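Local coordinates for Crov588 (Cafeteriavirus, PDB 6NYR), which is of unknown function but folds as a long series of leucine-rich, FNIP-type repeats wound into a nearly closed ring, at residues Q110-E114 and N115-G119; Q132-V135 and E136-P140; Q528-T531 and E532-P536. One frame throughout, in Å; residues are numbered along the deposited sequence.

Contact 1: Q110-E114 and N115-G119; sequences QEIVE and NVLPG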
loop_
_atom_site.group_PDB
_atom_site.type_symbol
_atom_site.label_atom_id
_atom_site.label_comp_id
_atom_site.label_asym_id
_atom_site.label_seq_id
_atom_site.Cartn_x
_atom_site.Cartn_y
_atom_site.Cartn_z
ATOM N N GLN A 110 -25.824 -21.311 -18.672
ATOM C CA GLN A 110 -26.548 -21.928 -19.773
ATOM C C GLN A 110 -25.664 -21.916 -21.010
ATOM O O GLN A 110 -24.828 -21.025 -21.186
ATOM C CB GLN A 110 -27.856 -21.207 -20.084
ATOM C CG GLN A 110 -28.875 -21.225 -18.973
ATOM C CD GLN A 110 -29.999 -20.239 -19.225
ATOM O OE1 GLN A 110 -30.735 -20.347 -20.206
ATOM N NE2 GLN A 110 -30.124 -19.258 -18.341
ATOM N N GLU A 111 -25.863 -22.902 -21.876
ATOM C CA GLU A 111 -25.031 -23.035 -23.065
ATOM C C GLU A 111 -25.264 -21.851 -23.995
ATOM O O GLU A 111 -26.396 -21.596 -24.418
ATOM C CB GLU A 111 -25.338 -24.358 -23.761
ATOM C CG GLU A 111 -24.467 -24.643 -24.960
ATOM C CD GLU A 111 -24.498 -26.108 -25.356
ATOM O OE1 GLU A 111 -24.846 -26.952 -24.501
ATOM O OE2 GLU A 111 -24.156 -26.420 -26.517
ATOM N N ILE A 112 -24.198 -21.115 -24.289
ATOM C CA ILE A 112 -24.243 -20.025 -25.258
ATOM C C ILE A 112 -23.975 -20.614 -26.639
ATOM O O ILE A 112 -22.940 -21.252 -26.857
ATOM C CB ILE A 112 -23.223 -18.925 -24.930
ATOM C CG1 ILE A 112 -23.552 -18.269 -23.592
ATOM C CG2 ILE A 112 -23.177 -17.893 -26.058
ATOM C CD1 ILE A 112 -22.501 -17.282 -23.126
ATOM N N VAL A 113 -24.890 -20.379 -27.576
ATOM C CA VAL A 113 -24.732 -20.878 -28.936
ATOM C C VAL A 113 -24.347 -19.754 -29.889
ATOM O O VAL A 113 -24.115 -18.618 -29.467
ATOM C CB VAL A 113 -26.013 -21.586 -29.416
ATOM C CG1 VAL A 113 -26.192 -22.913 -28.686
ATOM C CG2 VAL A 113 -27.234 -20.702 -29.193
ATOM N N GLU A 114 -24.255 -20.081 -31.176
ATOM C CA GLU A 114 -23.799 -19.133 -32.182
ATOM C C GLU A 114 -24.695 -17.903 -32.239
ATOM O O GLU A 114 -25.907 -17.972 -32.019
ATOM C CB GLU A 114 -23.769 -19.819 -33.551
ATOM C CG GLU A 114 -23.195 -18.988 -34.679
ATOM C CD GLU A 114 -22.987 -19.801 -35.945
ATOM O OE1 GLU A 114 -23.287 -21.015 -35.934
ATOM O OE2 GLU A 114 -22.520 -19.226 -36.950
ATOM N N ASN A 115 -24.071 -16.762 -32.533
ATOM C CA ASN A 115 -24.779 -15.508 -32.785
ATOM C C ASN A 115 -25.584 -15.054 -31.572
ATOM O O ASN A 115 -26.733 -14.621 -31.693
ATOM C CB ASN A 115 -25.693 -15.625 -34.008
ATOM C CG ASN A 115 -24.925 -15.690 -35.310
ATOM O OD1 ASN A 115 -25.029 -16.662 -36.058
ATOM N ND2 ASN A 115 -24.150 -14.650 -35.591
ATOM N N VAL A 116 -24.981 -15.147 -30.393
ATOM C CA VAL A 116 -25.571 -14.620 -29.166
ATOM C C VAL A 116 -24.731 -13.476 -28.598
ATOM O O VAL A 116 -25.210 -12.348 -28.467
ATOM C CB VAL A 116 -25.778 -15.739 -28.120
ATOM C CG1 VAL A 116 -26.410 -15.175 -26.855
ATOM C CG2 VAL A 116 -26.634 -16.855 -28.701
ATOM N N LEU A 117 -23.465 -13.743 -28.271
ATOM C CA LEU A 117 -22.600 -12.705 -27.726
ATOM C C LEU A 117 -22.372 -11.606 -28.768
ATOM O O LEU A 117 -22.279 -11.894 -29.970
ATOM C CB LEU A 117 -21.269 -13.304 -27.297
ATOM C CG LEU A 117 -21.036 -13.704 -25.839
ATOM C CD1 LEU A 117 -22.231 -13.494 -24.935
ATOM C CD2 LEU A 117 -20.569 -15.174 -25.765
ATOM N N PRO A 118 -22.258 -10.349 -28.340
ATOM C CA PRO A 118 -22.001 -9.259 -29.294
ATOM C C PRO A 118 -20.810 -9.556 -30.193
ATOM O O PRO A 118 -19.744 -9.969 -29.733
ATOM C CB PRO A 118 -21.743 -8.052 -28.387
ATOM C CG PRO A 118 -22.534 -8.352 -27.137
ATOM C CD PRO A 118 -22.471 -9.857 -26.963
ATOM N N GLY A 119 -20.998 -9.328 -31.495
ATOM C CA GLY A 119 -19.994 -9.723 -32.465
ATOM C C GLY A 119 -18.698 -8.948 -32.367
ATOM O O GLY A 119 -17.621 -9.498 -32.622
HETATM O O HOH W 1 -22.534 -16.190 -29.610
#
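Glu-114 and Asn-115 meet at the apex of a turn in the loop between strands 101-103 and 123-125, part of an FNIP repeat of the leucine-rich-repeat ring, while Ile-112 packs on the inner side of the same bend. The Glu-114 chain runs out extended beside the Asn-115 side chain, pointing the same way, and its carboxylate plane lies only 18° from that of the amide. The touching is done by the aliphatic part: Glu-114 CG is 3.3 Å from Asn-115 OD1. Glu-114 OE2 and Asn-115 OD1, 3.7 Å apart, are both acceptors, so the two groups run in parallel without bonding each other. Asn-115 takes a left-handed backbone conformation (phi 61°), which asparagine tolerates well and which turns the chain back.

The returning chain brings apolar groups over Ile-112. Ile-112 keeps CG1 beside the backbone N (chi1 -64°), which leaves CG2 opposite that N, and this methyl meets Val-116 CB at 4.0 Å and Leu-117 CD2 at 3.8 Å; the Ile-112 and Leu-117 side chains cross at about a right angle. Leu-92 of helix 89-93, Phe-126 and Val-138 also pack on Ile-112; Val-138 belongs to the bend of contact 2.

Inside the bend, Val-116 CG2 rests 3.2 Å from Val-113 O, a carbonyl with no direct bond to the returning arm. Water 1 bridges the gap: it donates to Val-113 O at 2.9 Å and accepts from Val-116 N at 2.8 Å.

Contact 2: Q132-V135 and E136-P140; sequences QKIV and ENVLP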
loop_
_atom_site.group_PDB
_atom_site.type_symbol
_atom_site.label_atom_id
_atom_site.label_comp_id
_atom_site.label_asym_id
_atom_site.label_seq_id
_atom_site.Cartn_x
_atom_site.Cartn_y
_atom_site.Cartn_z
ATOM N N GLN A 132 -20.514 -24.519 -19.085
ATOM C CA GLN A 132 -21.208 -25.104 -20.221
ATOM C C GLN A 132 -20.269 -25.177 -21.420
ATOM O O GLN A 132 -19.296 -24.422 -21.527
ATOM C CB GLN A 132 -22.457 -24.292 -20.592
ATOM C CG GLN A 132 -23.499 -24.239 -19.498
ATOM C CD GLN A 132 -24.010 -25.615 -19.119
ATOM O OE1 GLN A 132 -24.195 -26.485 -19.978
ATOM N NE2 GLN A 132 -24.229 -25.826 -17.828
ATOM N N LYS A 133 -20.587 -26.084 -22.338
ATOM C CA LYS A 133 -19.716 -26.332 -23.478
ATOM C C LYS A 133 -19.728 -25.152 -24.441
ATOM O O LYS A 133 -20.709 -24.409 -24.542
ATOM C CB LYS A 133 -20.140 -27.616 -24.193
ATOM C CG LYS A 133 -20.238 -28.802 -23.239
ATOM C CD LYS A 133 -20.505 -30.125 -23.942
ATOM C CE LYS A 133 -20.275 -31.298 -22.984
ATOM N NZ LYS A 133 -20.914 -31.090 -21.646
ATOM N N ILE A 134 -18.599 -24.967 -25.122
ATOM C CA ILE A 134 -18.424 -23.902 -26.100
ATOM C C ILE A 134 -17.920 -24.534 -27.390
ATOM O O ILE A 134 -16.850 -25.156 -27.400
ATOM C CB ILE A 134 -17.427 -22.838 -25.622
ATOM C CG1 ILE A 134 -17.824 -22.287 -24.259
ATOM C CG2 ILE A 134 -17.333 -21.703 -26.644
ATOM C CD1 ILE A 134 -16.718 -21.498 -23.588
ATOM N N VAL A 135 -18.677 -24.371 -28.474
ATOM C CA VAL A 135 -18.279 -24.937 -29.755
ATOM C C VAL A 135 -17.885 -23.837 -30.731
ATOM O O VAL A 135 -17.693 -22.681 -30.340
ATOM C CB VAL A 135 -19.410 -25.807 -30.337
ATOM C CG1 VAL A 135 -19.687 -26.993 -29.421
ATOM C CG2 VAL A 135 -20.677 -24.979 -30.541
ATOM N N GLU A 136 -17.760 -24.200 -32.006
ATOM C CA GLU A 136 -17.154 -23.320 -32.996
ATOM C C GLU A 136 -18.068 -22.142 -33.309
ATOM O O GLU A 136 -19.292 -22.280 -33.374
ATOM C CB GLU A 136 -16.843 -24.106 -34.271
ATOM C CG GLU A 136 -16.072 -23.333 -35.326
ATOM C CD GLU A 136 -15.578 -24.222 -36.460
ATOM O OE1 GLU A 136 -15.980 -25.403 -36.508
ATOM O OE2 GLU A 136 -14.787 -23.741 -37.299
ATOM N N ASN A 137 -17.457 -20.977 -33.506
ATOM C CA ASN A 137 -18.172 -19.748 -33.843
ATOM C C ASN A 137 -19.190 -19.359 -32.777
ATOM O O ASN A 137 -20.280 -18.868 -33.082
ATOM C CB ASN A 137 -18.859 -19.883 -35.203
ATOM C CG ASN A 137 -17.876 -19.993 -36.345
ATOM O OD1 ASN A 137 -17.814 -21.015 -37.033
ATOM N ND2 ASN A 137 -17.099 -18.939 -36.554
ATOM N N VAL A 138 -18.824 -19.552 -31.517
ATOM C CA VAL A 138 -19.596 -19.045 -30.392
ATOM C C VAL A 138 -18.997 -17.751 -29.868
ATOM O O VAL A 138 -19.707 -16.773 -29.636
ATOM C CB VAL A 138 -19.694 -20.107 -29.276
ATOM C CG1 VAL A 138 -20.375 -19.516 -28.053
ATOM C CG2 VAL A 138 -20.449 -21.326 -29.777
ATOM N N LEU A 139 -17.685 -17.745 -29.669
ATOM C CA LEU A 139 -16.989 -16.569 -29.182
ATOM C C LEU A 139 -16.881 -15.527 -30.291
ATOM O O LEU A 139 -16.621 -15.878 -31.448
ATOM C CB LEU A 139 -15.599 -16.968 -28.697
ATOM C CG LEU A 139 -15.566 -18.014 -27.580
ATOM C CD1 LEU A 139 -14.141 -18.460 -27.290
ATOM C CD2 LEU A 139 -16.218 -17.453 -26.322
ATOM N N PRO A 140 -17.086 -14.250 -29.974
ATOM C CA PRO A 140 -16.928 -13.204 -30.994
ATOM C C PRO A 140 -15.612 -13.351 -31.744
ATOM O O PRO A 140 -14.573 -13.674 -31.166
ATOM C CB PRO A 140 -16.984 -11.905 -30.182
ATOM C CG PRO A 140 -17.826 -12.251 -28.986
ATOM C CD PRO A 140 -17.548 -13.708 -28.679
HETATM O O HOH W 2 -16.454 -20.138 -30.257
#
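The first torsions of Val-135 and Val-138 bring their CG2 methyls together: Val-135 has CG1 anti to its carbonyl carbon (chi1 -63°), which puts CG2 between the backbone N and the carbonyl carbon, and Val-138 has CG1 anti to the backbone N (chi1 174°), which leaves CG2 beside that N. The two CG2 methyls, on side chains that cross obliquely, come within 3.7 Å. Val-138 CG2 also sits 3.1 Å from Val-135 O, a short approach of a methyl to a carbonyl oxygen.

These residues are the first and last of a type II beta turn, with Glu-136 and Asn-137 at its corners. Asn-137 has the positive phi of 59° that the third position of such a turn requires. Both corner side chains leave the turn for the exposed surface, Glu-136 extending to touch Asn-159, in the next bend along the chain.

On the buried side, Ile-134 lies at about a right angle to Val-138, and its CG2 reaches Val-138 CB at 3.9 Å. The same methyl is a looser 4.2 Å from Leu-139 CG, so one branch of Ile-134 serves both residues. Phe-148 packs on Ile-134 and Pro-162 on Leu-139, which fits this patch into the hydrophobic core of the leucine-rich-repeat solenoid.

Water 2 links the first residue of the turn to the residue just after it, donating to Val-135 O at 2.8 Å and accepting from Leu-139 N at 2.8 Å. The chemistry is thus divided: methyls meet along the arms, while Val-135 O and Leu-139 N are both satisfied by one water that joins the backbones, consistent with its being a structural part of the bend.

Contact 3: Q528-T531 and E532-P536; sequences QNLT and ENVLP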
loop_
_atom_site.group_PDB
_atom_site.type_symbol
_atom_site.label_atom_id
_atom_site.label_comp_id
_atom_site.label_asym_id
_atom_site.label_seq_id
_atom_site.Cartn_x
_atom_site.Cartn_y
_atom_site.Cartn_z
ATOM N N GLN A 528 1.226 19.179 31.006
ATOM C CA GLN A 528 1.812 20.297 31.733
ATOM C C GLN A 528 1.340 21.610 31.126
ATOM O O GLN A 528 1.208 21.731 29.904
ATOM C CB GLN A 528 3.343 20.244 31.719
ATOM C CG GLN A 528 3.936 18.989 32.337
ATOM C CD GLN A 528 3.499 18.775 33.773
ATOM O OE1 GLN A 528 3.546 19.690 34.597
ATOM N NE2 GLN A 528 3.067 17.559 34.080
ATOM N N ASN A 529 1.076 22.588 31.988
ATOM C CA ASN A 529 0.608 23.885 31.523
ATOM C C ASN A 529 1.669 24.559 30.663
ATOM O O ASN A 529 2.857 24.561 30.998
ATOM C CB ASN A 529 0.268 24.771 32.719
ATOM C CG ASN A 529 -0.249 26.127 32.307
ATOM O OD1 ASN A 529 -1.305 26.242 31.684
ATOM N ND2 ASN A 529 0.498 27.172 32.653
ATOM N N LEU A 530 1.233 25.136 29.551
ATOM C CA LEU A 530 2.112 25.877 28.656
ATOM C C LEU A 530 1.939 27.367 28.930
ATOM O O LEU A 530 0.812 27.874 28.952
ATOM C CB LEU A 530 1.813 25.559 27.193
ATOM C CG LEU A 530 2.061 24.111 26.767
ATOM C CD1 LEU A 530 1.366 23.822 25.436
ATOM C CD2 LEU A 530 3.548 23.797 26.680
ATOM N N THR A 531 3.052 28.057 29.148
ATOM C CA THR A 531 3.043 29.465 29.511
ATOM C C THR A 531 3.500 30.317 28.326
ATOM O O THR A 531 3.652 29.825 27.201
ATOM C CB THR A 531 3.938 29.697 30.732
ATOM O OG1 THR A 531 5.276 29.278 30.432
ATOM C CG2 THR A 531 3.424 28.906 31.927
ATOM N N GLU A 532 3.729 31.604 28.585
ATOM C CA GLU A 532 3.973 32.556 27.513
ATOM C C GLU A 532 5.381 32.404 26.950
ATOM O O GLU A 532 6.332 32.076 27.665
ATOM C CB GLU A 532 3.775 33.990 28.011
ATOM C CG GLU A 532 2.701 34.140 29.075
ATOM C CD GLU A 532 2.215 35.569 29.230
ATOM O OE1 GLU A 532 2.935 36.504 28.817
ATOM O OE2 GLU A 532 1.100 35.756 29.764
ATOM N N ASN A 533 5.503 32.661 25.646
ATOM C CA ASN A 533 6.787 32.617 24.947
ATOM C C ASN A 533 7.512 31.294 25.176
ATOM O O ASN A 533 8.743 31.243 25.240
ATOM C CB ASN A 533 7.670 33.794 25.359
ATOM C CG ASN A 533 6.981 35.134 25.170
ATOM O OD1 ASN A 533 6.821 35.902 26.118
ATOM N ND2 ASN A 533 6.558 35.413 23.945
ATOM N N VAL A 534 6.746 30.217 25.302
ATOM C CA VAL A 534 7.290 28.865 25.333
ATOM C C VAL A 534 7.251 28.221 23.954
ATOM O O VAL A 534 8.238 27.644 23.499
ATOM C CB VAL A 534 6.528 28.008 26.369
ATOM C CG1 VAL A 534 6.990 26.558 26.299
ATOM C CG2 VAL A 534 6.712 28.575 27.767
ATOM N N LEU A 535 6.111 28.300 23.283
ATOM C CA LEU A 535 5.952 27.761 21.934
ATOM C C LEU A 535 6.551 28.733 20.923
ATOM O O LEU A 535 6.229 29.925 20.955
ATOM C CB LEU A 535 4.478 27.518 21.643
ATOM C CG LEU A 535 3.791 26.485 22.546
ATOM C CD1 LEU A 535 2.318 26.330 22.187
ATOM C CD2 LEU A 535 4.508 25.140 22.472
ATOM N N PRO A 536 7.424 28.271 20.030
ATOM C CA PRO A 536 8.176 29.206 19.187
ATOM C C PRO A 536 7.301 29.832 18.112
ATOM O O PRO A 536 6.253 29.306 17.730
ATOM C CB PRO A 536 9.284 28.340 18.574
ATOM C CG PRO A 536 8.826 26.911 18.734
ATOM C CD PRO A 536 7.581 26.872 19.593
HETATM O O HOH W 3 3.877 29.768 24.169
#
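Thr-531 and Val-534 form the tight part of this turn. The hydroxyl OG1 of Thr-531, placed between its backbone N and carbonyl carbon (chi1 59°), comes to 3.1 Å from Val-534 CG2. That same methyl is 3.4 Å from Thr-531 O, so it is pressed against both oxygens of the threonine at once.

The apolar side is looser. Leu-530 CD2 is 4.4 Å from Val-534 CG1, and Leu-530 CD1 is 4.2 Å from Leu-535 CD1; the leucines meet by their terminal methyls alone. Phe-544 of the same repeat adds its side chain to Leu-530. Between the arms, water 3 donates to Thr-531 O at 3.0 Å and accepts from Leu-535 N at 2.8 Å, joining backbone atoms that do not bond each other.

Opposed to this inner side are Glu-532 and Asn-533, exposed at the corners of a type II beta turn. Glu-532 meets the first arm through CB and CG, next to the chain; its side chain sets off away from that arm and is extended beyond CG. Asn-533 likewise points away, on a left-handed backbone (phi 53°). The Glu-Asn-Val-Leu-Pro sequence recurs through the FNIP repeats of this leucine-rich-repeat ring, and the turn, with its exposed Glu-Asn corner and buried Val-Leu pair, probably recurs with it.

How the contacts relate
All three contacts are corresponding bends in the loops that join successive strands of the ring, those of contacts 2 and 3 being type II beta turns; each is half buried, with aliphatic residues inward and a Glu-Asn pair outward. Contacts 1 and 2 belong to adjacent repeats, their centres about 7 Å apart, and they stack directly: Ile-112 O lies 3.3 Å from Val-138 CG1. Contact 3 lies on the opposite side of the ring, its centre about 76 Å from that of contact 1. The chemistry varies slightly: valine and isoleucine line the first arms of contacts 1 and 2, threonine and leucine that of contact 3, which exchanges a methyl-methyl touch for a hydroxyl-methyl one. A water bridges every bend, bonded to the first-arm carbonyl in each.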